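Long-range contacts in putative glycoside hydrolase (Parabacteroides distasonis ATCC 8503, PDB 3GYC), which is a putative glycoside hydrolase of a cellulase-like family and probably cleaves glycosidic bonds in a carbohydrate substrate that has not been identified: residues R17-W22 with V302-W307; H234-Q239 with G308-K313; K247-G252 with K266-V271. All coordinates share one frame; numbering follows the deposited sequence. Where two conformers were deposited one is given.

Overall arrangement
The contacts run outward from the core of a TIM barrel. Interaction 1 is central, where strand 17-23 meets the end of strand 301-303, one strand apart in the barrel wall. Interaction 2 joins the loops after strands 231-232 and 301-303, and interaction 3 packs helix 240-249 on helix 259-273. Centres of 1 and 2, and of 2 and 3, are about 12 Å apart; those of 1 and 3 about 24 Å. Along the chain, segments of 1 and 2 alternate, and both of 3 fall between 234-239 and 308-313. Probable hydrogen bonds link 1 to 2 through the backbone and 2 to 3 through D311 OD2 and Y251 OH, so barrel core, loops and outer helices form one set.

Interaction 1. Residues R17-W22 with V302-W307; sequences RAITMW and VTTECW
I19 and T304 pack together inside a TIM barrel, where two parallel strands that are not neighbours come close, T304 lying just past the end of the second. Strand 340-343 runs between strands 17-23 and 301-303. No direct hydrogen bond therefore joins the two segments, and side chains pointing into the barrel make most of the contact. The methyl CG2 of T304 rests against both branches of I19. It lies 3.8 Å from I19 CG2 and 3.9 Å from I19 CD1. The longer branch of I19 starts anti to the backbone N (chi1 -168°), and its end also reaches V302, with I19 CD1 4.4 Å from V302 CG1.

Further along, selenomethionine M21 meets E305. M21 bends at its last torsion (chi3 74°), and its SE atom lies 3.6 Å from E305 CD. The same selenium also touches the aliphatic part of E305, with M21 SE 3.7 Å from E305 CG.

The next shell fixes the polar ends. E305 OE2 makes a salt bridge with R55 of strand 53-57, on which M21 also packs. T304 OG1 is hydrogen-bonded to E232 OE2. T303 turns away from I19 and M21, and its OG1 bonds to H233 O and to W340. Backbone bonds from I19 to V343 tie strand 17-23 to the strand in between. One water links the two backbones: it accepts from M21 N at 2.7 Å and probably donates to T304 O, also at 2.7 Å.

Interaction 2. Residues H234-Q239 with G308-K313; sequences HIWMAQ and GLVDYK
W236 and V310 form a CH-pi contact between two loops of the barrel. The loops follow strands 231-232 and 301-303, which are neighbours in the sheet, at the end of the barrel where glycoside hydrolases of this fold usually bind substrate. The methyl CG2 of V310 sits over one face of the indole, 3.6 Å from the centroid of the W236 five-membered ring and 24° off the ring normal. V310 CG1 is anti to the backbone N (chi1 -179°) and lies over the same face, near the rim of the six-membered ring, 3.9 Å from W236 CZ2. Q239 adds a second wall, with its NE2 3.7 Å from V310 CG2; that amide nitrogen bonds to Y253 OH.

The backbone holds the loops together. A238 N donates to G308 O at 2.9 Å, nearly in line with the carbonyl bond. Next to this bond, selenomethionine M237 and L309 lie side by side, with M237 CE 3.7 Å from L309 CD1. F245 of helix 240-249 packs on both.

N347 joins the two main partners, since its OD1 bonds to W236 NE1 and its ND2 to V310 O. Without the indole, with an alanine here, the V310 methyl is likely to lose its aromatic face and N347 OD1 its donor. Methyl on the face and N347 at the N-H should together hold the indole in one orientation.

Interaction 3. Residues K247-G252 with K266-V271; sequences KLVGYG and KNAERV
V249 and N267 bring their CA atoms to 5.2 Å where the last turn of helix 240-249 meets helix 259-273. The chain then leaves the first helix at G250, whose phi is positive (91°). N267 bridges the two helices. With CG anti to the carbonyl carbon (chi1 -54°), its ND2 donates to V249 O at 2.9 Å in a nearly straight bond (171°). The acceptor lies in the amide plane of N267, while the donor is tilted out of the carbonyl plane of V249.

Next to this polar link the valines pack. V249 CG2 fits against the second helix, 3.6 Å from A268 CA and 4.0 Å from V271 CG2. L248 is exposed and packs by its CD1, 4.0 Å from V271 CG1. F245, one turn earlier in the first helix, touches both A268 and V271. A268 also touches W322 of helix 321-337. This is structural packing at the outside of the barrel, between two consecutive helices.

N263, one turn before N267, bonds to G250 O through its own ND2. Two asparagine amides from one helix thus take up successive carbonyls at the end of the other. They give these carbonyls donors where the helix no longer continues, and the valines beside them close the contact by apolar packing.

Interaction 1. Residues R17-W22 with V302-W307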
# COMPACT_ATOMS: atom_id res chain seq x y z
N ARG A 17 -12.27 -7.74 -0.86
CA ARG A 17 -11.75 -7.35 -2.15
C ARG A 17 -10.29 -7.78 -2.35
O ARG A 17 -9.48 -7.78 -1.41
CB ARG A 17 -11.91 -5.84 -2.40
CG ARG A 17 -13.32 -5.47 -2.51
CD ARG A 17 -13.58 -4.60 -3.68
NE ARG A 17 -14.99 -4.33 -3.85
CZ ARG A 17 -15.53 -3.91 -5.00
NH1 ARG A 17 -14.78 -3.74 -6.09
NH2 ARG A 17 -16.82 -3.66 -5.05
N ALA A 18 -9.98 -8.21 -3.57
CA ALA A 18 -8.62 -8.58 -3.95
C ALA A 18 -8.02 -7.30 -4.52
O ALA A 18 -8.45 -6.77 -5.57
CB ALA A 18 -8.59 -9.73 -4.96
N ILE A 19 -7.03 -6.80 -3.80
CA ILE A 19 -6.41 -5.48 -4.05
C ILE A 19 -4.98 -5.57 -4.55
O ILE A 19 -4.28 -6.55 -4.30
CB ILE A 19 -6.54 -4.58 -2.75
CG1 ILE A 19 -6.19 -3.11 -3.00
CG2 ILE A 19 -5.68 -5.10 -1.56
CD1 ILE A 19 -6.67 -2.16 -1.82
N THR A 20 -4.57 -4.58 -5.34
CA THR A 20 -3.19 -4.44 -5.74
C THR A 20 -2.72 -2.96 -5.58
O THR A 20 -3.49 -2.06 -5.81
CB THR A 20 -2.96 -4.86 -7.18
OG1 THR A 20 -1.58 -4.72 -7.43
CG2 THR A 20 -3.69 -3.95 -8.21
N MSE A 21 -1.49 -2.78 -5.13
CA MSE A 21 -0.83 -1.48 -5.05
C MSE A 21 -0.27 -1.08 -6.41
O MSE A 21 0.63 -1.78 -6.95
CB MSE A 21 0.33 -1.53 -4.07
CG MSE A 21 1.08 -0.22 -4.01
SE MSE A 21 2.77 -0.46 -3.19
CE MSE A 21 3.68 -1.36 -4.67
N TRP A 22 -0.86 -0.04 -7.02
CA TRP A 22 -0.31 0.59 -8.22
C TRP A 22 0.39 1.92 -7.91
O TRP A 22 0.85 2.63 -8.82
CB TRP A 22 -1.36 0.70 -9.32
CG TRP A 22 -1.57 -0.60 -10.09
CD1 TRP A 22 -1.06 -1.82 -9.80
CD2 TRP A 22 -2.46 -0.82 -11.23
NE1 TRP A 22 -1.49 -2.78 -10.72
CE2 TRP A 22 -2.32 -2.17 -11.62
CE3 TRP A 22 -3.22 0.02 -12.02
CZ2 TRP A 22 -3.01 -2.70 -12.69
CZ3 TRP A 22 -3.89 -0.50 -13.07
CH2 TRP A 22 -3.79 -1.86 -13.40
N VAL A 302 -6.23 -4.45 5.96
CA VAL A 302 -5.90 -4.45 4.55
C VAL A 302 -4.37 -4.59 4.47
O VAL A 302 -3.66 -4.02 5.27
CB VAL A 302 -6.35 -3.13 3.78
CG1 VAL A 302 -5.80 -3.14 2.33
CG2 VAL A 302 -7.87 -2.96 3.78
N THR A 303 -3.87 -5.36 3.51
CA THR A 303 -2.43 -5.46 3.27
C THR A 303 -2.23 -5.34 1.77
O THR A 303 -2.83 -6.10 1.00
CB THR A 303 -1.79 -6.78 3.85
OG1 THR A 303 -1.79 -6.75 5.29
CG2 THR A 303 -0.31 -6.95 3.37
N THR A 304 -1.44 -4.34 1.33
CA THR A 304 -1.15 -4.13 -0.09
C THR A 304 0.34 -4.29 -0.40
O THR A 304 0.73 -4.30 -1.57
CB THR A 304 -1.61 -2.72 -0.58
OG1 THR A 304 -0.85 -1.71 0.10
CG2 THR A 304 -3.13 -2.53 -0.33
N GLU A 305 1.18 -4.47 0.63
CA GLU A 305 2.60 -4.65 0.46
C GLU A 305 3.00 -5.90 1.26
O GLU A 305 2.92 -5.93 2.47
CB GLU A 305 3.34 -3.39 0.90
CG GLU A 305 2.89 -2.10 0.14
CD GLU A 305 3.97 -0.99 0.18
OE1 GLU A 305 5.15 -1.33 -0.01
OE2 GLU A 305 3.66 0.21 0.36
N CYS A 306 3.39 -6.93 0.52
CA CYS A 306 3.52 -8.27 1.03
C CYS A 306 3.98 -9.14 -0.14
O CYS A 306 4.10 -8.62 -1.27
CB CYS A 306 2.12 -8.70 1.45
SG CYS A 306 0.92 -8.34 0.07
N TRP A 307 4.28 -10.43 0.07
CA TRP A 307 4.35 -11.10 1.37
C TRP A 307 5.74 -11.69 1.59
O TRP A 307 6.03 -12.17 2.69
CB TRP A 307 3.37 -12.30 1.48
CG TRP A 307 1.89 -11.97 1.41
CD1 TRP A 307 1.11 -12.06 0.33
CD2 TRP A 307 1.05 -11.52 2.48
NE1 TRP A 307 -0.17 -11.67 0.62
CE2 TRP A 307 -0.23 -11.35 1.95
CE3 TRP A 307 1.26 -11.25 3.83
CZ2 TRP A 307 -1.30 -10.90 2.70
CZ3 TRP A 307 0.21 -10.81 4.59
CH2 TRP A 307 -1.06 -10.64 4.01
O HOH W 1 -0.22 -4.93 -3.98

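Interaction 2. Residues H234-Q239 with G308-K313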
# COMPACT_ATOMS: atom_id res chain seq x y z
N HIS A 234 1.89 -3.54 6.32
CA HIS A 234 2.76 -4.14 5.31
C HIS A 234 3.56 -5.25 5.97
O HIS A 234 4.16 -5.04 7.02
CB HIS A 234 3.65 -3.07 4.67
CG HIS A 234 2.89 -1.93 4.07
ND1 HIS A 234 3.49 -0.76 3.64
CD2 HIS A 234 1.55 -1.76 3.85
CE1 HIS A 234 2.58 0.04 3.12
NE2 HIS A 234 1.39 -0.52 3.27
N ILE A 235 3.54 -6.44 5.36
CA ILE A 235 4.13 -7.65 5.96
C ILE A 235 4.91 -8.44 4.94
O ILE A 235 4.35 -8.95 3.98
CB ILE A 235 3.04 -8.60 6.51
CG1 ILE A 235 2.28 -7.95 7.65
CG2 ILE A 235 3.63 -9.92 7.07
CD1 ILE A 235 1.07 -8.77 8.15
N TRP A 236 6.21 -8.56 5.18
CA TRP A 236 7.08 -9.37 4.34
C TRP A 236 7.93 -10.34 5.16
O TRP A 236 8.48 -9.96 6.18
CB TRP A 236 8.06 -8.51 3.60
CG TRP A 236 7.47 -7.55 2.59
CD1 TRP A 236 7.11 -7.83 1.29
CD2 TRP A 236 7.29 -6.18 2.79
NE1 TRP A 236 6.71 -6.68 0.67
CE2 TRP A 236 6.78 -5.65 1.58
CE3 TRP A 236 7.49 -5.33 3.88
CZ2 TRP A 236 6.49 -4.29 1.43
CZ3 TRP A 236 7.19 -3.96 3.73
CH2 TRP A 236 6.70 -3.46 2.52
N MSE A 237 8.04 -11.57 4.67
CA MSE A 237 8.92 -12.60 5.21
C MSE A 237 10.36 -12.10 5.38
O MSE A 237 11.06 -12.38 6.39
CB MSE A 237 8.96 -13.77 4.22
CG MSE A 237 9.96 -14.91 4.57
SE MSE A 237 11.89 -14.62 4.19
CE MSE A 237 11.93 -14.52 2.26
N ALA A 238 10.81 -11.37 4.36
CA ALA A 238 12.16 -10.85 4.33
C ALA A 238 12.52 -9.93 5.51
O ALA A 238 13.71 -9.82 5.84
CB ALA A 238 12.42 -10.14 2.99
N GLN A 239 11.52 -9.30 6.12
CA GLN A 239 11.72 -8.35 7.25
C GLN A 239 11.53 -8.97 8.64
O GLN A 239 11.85 -8.34 9.65
CB GLN A 239 10.77 -7.16 7.14
CG GLN A 239 11.05 -6.24 5.94
CD GLN A 239 10.23 -4.97 5.95
OE1 GLN A 239 9.13 -4.92 6.50
NE2 GLN A 239 10.74 -3.96 5.30
N GLY A 308 6.58 -11.72 0.55
CA GLY A 308 7.91 -12.39 0.61
C GLY A 308 9.09 -11.45 0.69
O GLY A 308 9.59 -11.18 1.78
N LEU A 309 9.51 -10.94 -0.46
CA LEU A 309 10.61 -9.99 -0.53
C LEU A 309 10.01 -8.61 -0.69
O LEU A 309 8.96 -8.44 -1.33
CB LEU A 309 11.57 -10.32 -1.70
CG LEU A 309 12.83 -11.11 -1.30
CD1 LEU A 309 12.52 -12.50 -0.81
CD2 LEU A 309 13.85 -11.16 -2.44
N VAL A 310 10.68 -7.62 -0.13
CA VAL A 310 10.21 -6.25 -0.25
C VAL A 310 10.48 -5.69 -1.68
O VAL A 310 9.57 -5.15 -2.33
CB VAL A 310 10.84 -5.32 0.83
CG1 VAL A 310 10.32 -3.90 0.70
CG2 VAL A 310 10.52 -5.87 2.19
N ASP A 311 11.70 -5.86 -2.16
CA ASP A 311 12.14 -5.35 -3.48
C ASP A 311 12.48 -6.53 -4.40
O ASP A 311 13.17 -7.47 -4.00
CB ASP A 311 13.40 -4.51 -3.30
CG ASP A 311 13.16 -3.24 -2.47
OD1 ASP A 311 12.01 -2.86 -2.35
OD2 ASP A 311 14.17 -2.62 -2.00
N TYR A 312 11.98 -6.49 -5.62
CA TYR A 312 12.26 -7.51 -6.61
C TYR A 312 11.92 -6.91 -7.92
O TYR A 312 11.23 -5.91 -7.97
CB TYR A 312 11.38 -8.76 -6.41
CG TYR A 312 12.11 -10.07 -6.78
CD1 TYR A 312 13.23 -10.47 -6.06
CD2 TYR A 312 11.65 -10.91 -7.79
CE1 TYR A 312 13.90 -11.69 -6.30
CE2 TYR A 312 12.32 -12.15 -8.07
CZ TYR A 312 13.47 -12.53 -7.32
OH TYR A 312 14.14 -13.75 -7.55
N LYS A 313 12.41 -7.48 -9.00
CA LYS A 313 12.14 -6.95 -10.33
C LYS A 313 12.48 -8.00 -11.37
O LYS A 313 13.15 -8.96 -11.08
CB LYS A 313 12.98 -5.68 -10.60
CG LYS A 313 14.48 -5.85 -10.51
CD LYS A 313 15.18 -4.48 -10.48
CE LYS A 313 16.68 -4.57 -10.39
NZ LYS A 313 17.32 -3.21 -10.38

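Interaction 3. Residues K247-G252 with K266-V271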
# COMPACT_ATOMS: atom_id res chain seq x y z
N LYS A 247 19.61 -9.72 6.14
CA LYS A 247 20.95 -9.68 6.76
C LYS A 247 21.78 -10.82 6.21
O LYS A 247 22.95 -10.65 5.91
CB LYS A 247 20.90 -9.72 8.29
CG LYS A 247 20.40 -8.42 8.96
CD LYS A 247 20.23 -8.62 10.45
CE LYS A 247 19.69 -7.39 11.16
NZ LYS A 247 19.20 -7.75 12.54
N LEU A 248 21.16 -11.98 6.05
CA LEU A 248 21.83 -13.13 5.45
C LEU A 248 22.20 -12.92 3.97
O LEU A 248 23.31 -13.24 3.54
CB LEU A 248 20.99 -14.40 5.60
CG LEU A 248 20.94 -15.02 7.01
CD1 LEU A 248 19.84 -16.05 7.07
CD2 LEU A 248 22.30 -15.60 7.42
N VAL A 249 21.26 -12.39 3.20
CA VAL A 249 21.42 -12.17 1.77
C VAL A 249 22.39 -11.05 1.46
O VAL A 249 23.12 -11.13 0.48
CB VAL A 249 20.05 -11.88 1.13
CG1 VAL A 249 20.18 -11.33 -0.33
CG2 VAL A 249 19.19 -13.11 1.17
N GLY A 250 22.40 -10.03 2.31
CA GLY A 250 23.20 -8.85 2.07
C GLY A 250 22.45 -7.76 1.30
O GLY A 250 23.04 -7.08 0.47
N TYR A 251 21.17 -7.59 1.58
CA TYR A 251 20.33 -6.57 0.92
C TYR A 251 20.02 -5.41 1.86
O TYR A 251 19.47 -5.61 2.92
CB TYR A 251 19.02 -7.19 0.43
CG TYR A 251 18.24 -6.22 -0.45
CD1 TYR A 251 18.70 -5.94 -1.74
CD2 TYR A 251 17.13 -5.53 0.02
CE1 TYR A 251 18.05 -5.05 -2.55
CE2 TYR A 251 16.44 -4.64 -0.79
CZ TYR A 251 16.92 -4.40 -2.08
OH TYR A 251 16.35 -3.52 -2.92
N GLY A 252 20.33 -4.18 1.44
CA GLY A 252 20.14 -3.00 2.28
C GLY A 252 19.28 -1.90 1.69
O GLY A 252 19.44 -0.75 2.03
N LYS A 266 22.85 -13.43 -6.04
CA LYS A 266 23.78 -14.43 -5.56
C LYS A 266 23.23 -15.32 -4.44
O LYS A 266 23.44 -16.53 -4.47
CB LYS A 266 25.06 -13.76 -5.07
CG LYS A 266 26.21 -14.72 -4.68
N ASN A 267 22.50 -14.71 -3.51
CA ASN A 267 22.07 -15.36 -2.28
C ASN A 267 20.62 -15.55 -1.90
O ASN A 267 20.34 -16.42 -1.11
CB ASN A 267 22.66 -14.54 -1.13
CG ASN A 267 24.12 -14.38 -1.26
OD1 ASN A 267 24.80 -15.27 -1.76
ND2 ASN A 267 24.62 -13.22 -0.86
N ALA A 268 19.71 -14.73 -2.40
CA ALA A 268 18.33 -14.78 -1.92
C ALA A 268 17.69 -16.16 -2.04
O ALA A 268 17.20 -16.72 -1.04
CB ALA A 268 17.48 -13.69 -2.59
N GLU A 269 17.66 -16.70 -3.25
CA GLU A 269 17.07 -17.99 -3.45
C GLU A 269 17.77 -19.04 -2.58
O GLU A 269 17.09 -19.83 -1.91
CB GLU A 269 17.11 -18.41 -4.90
CG GLU A 269 16.29 -19.67 -5.12
CD GLU A 269 16.32 -20.14 -6.55
OE1 GLU A 269 17.12 -19.61 -7.37
OE2 GLU A 269 15.53 -21.05 -6.85
N ARG A 270 19.11 -19.05 -2.62
CA ARG A 270 19.89 -20.00 -1.81
C ARG A 270 19.50 -19.94 -0.35
O ARG A 270 19.21 -20.96 0.25
CB ARG A 270 21.42 -19.76 -1.92
CG ARG A 270 22.26 -20.65 -0.98
CD ARG A 270 23.74 -20.24 -0.87
NE ARG A 270 23.90 -18.83 -0.49
CZ ARG A 270 23.99 -18.39 0.76
NH1 ARG A 270 23.98 -19.25 1.79
NH2 ARG A 270 24.12 -17.08 0.99
N VAL A 271 19.50 -18.74 0.23
CA VAL A 271 19.15 -18.54 1.63
C VAL A 271 17.74 -19.07 1.93
O VAL A 271 17.53 -19.70 2.95
CB VAL A 271 19.30 -17.06 2.05
CG1 VAL A 271 18.61 -16.78 3.38
CG2 VAL A 271 20.79 -16.69 2.10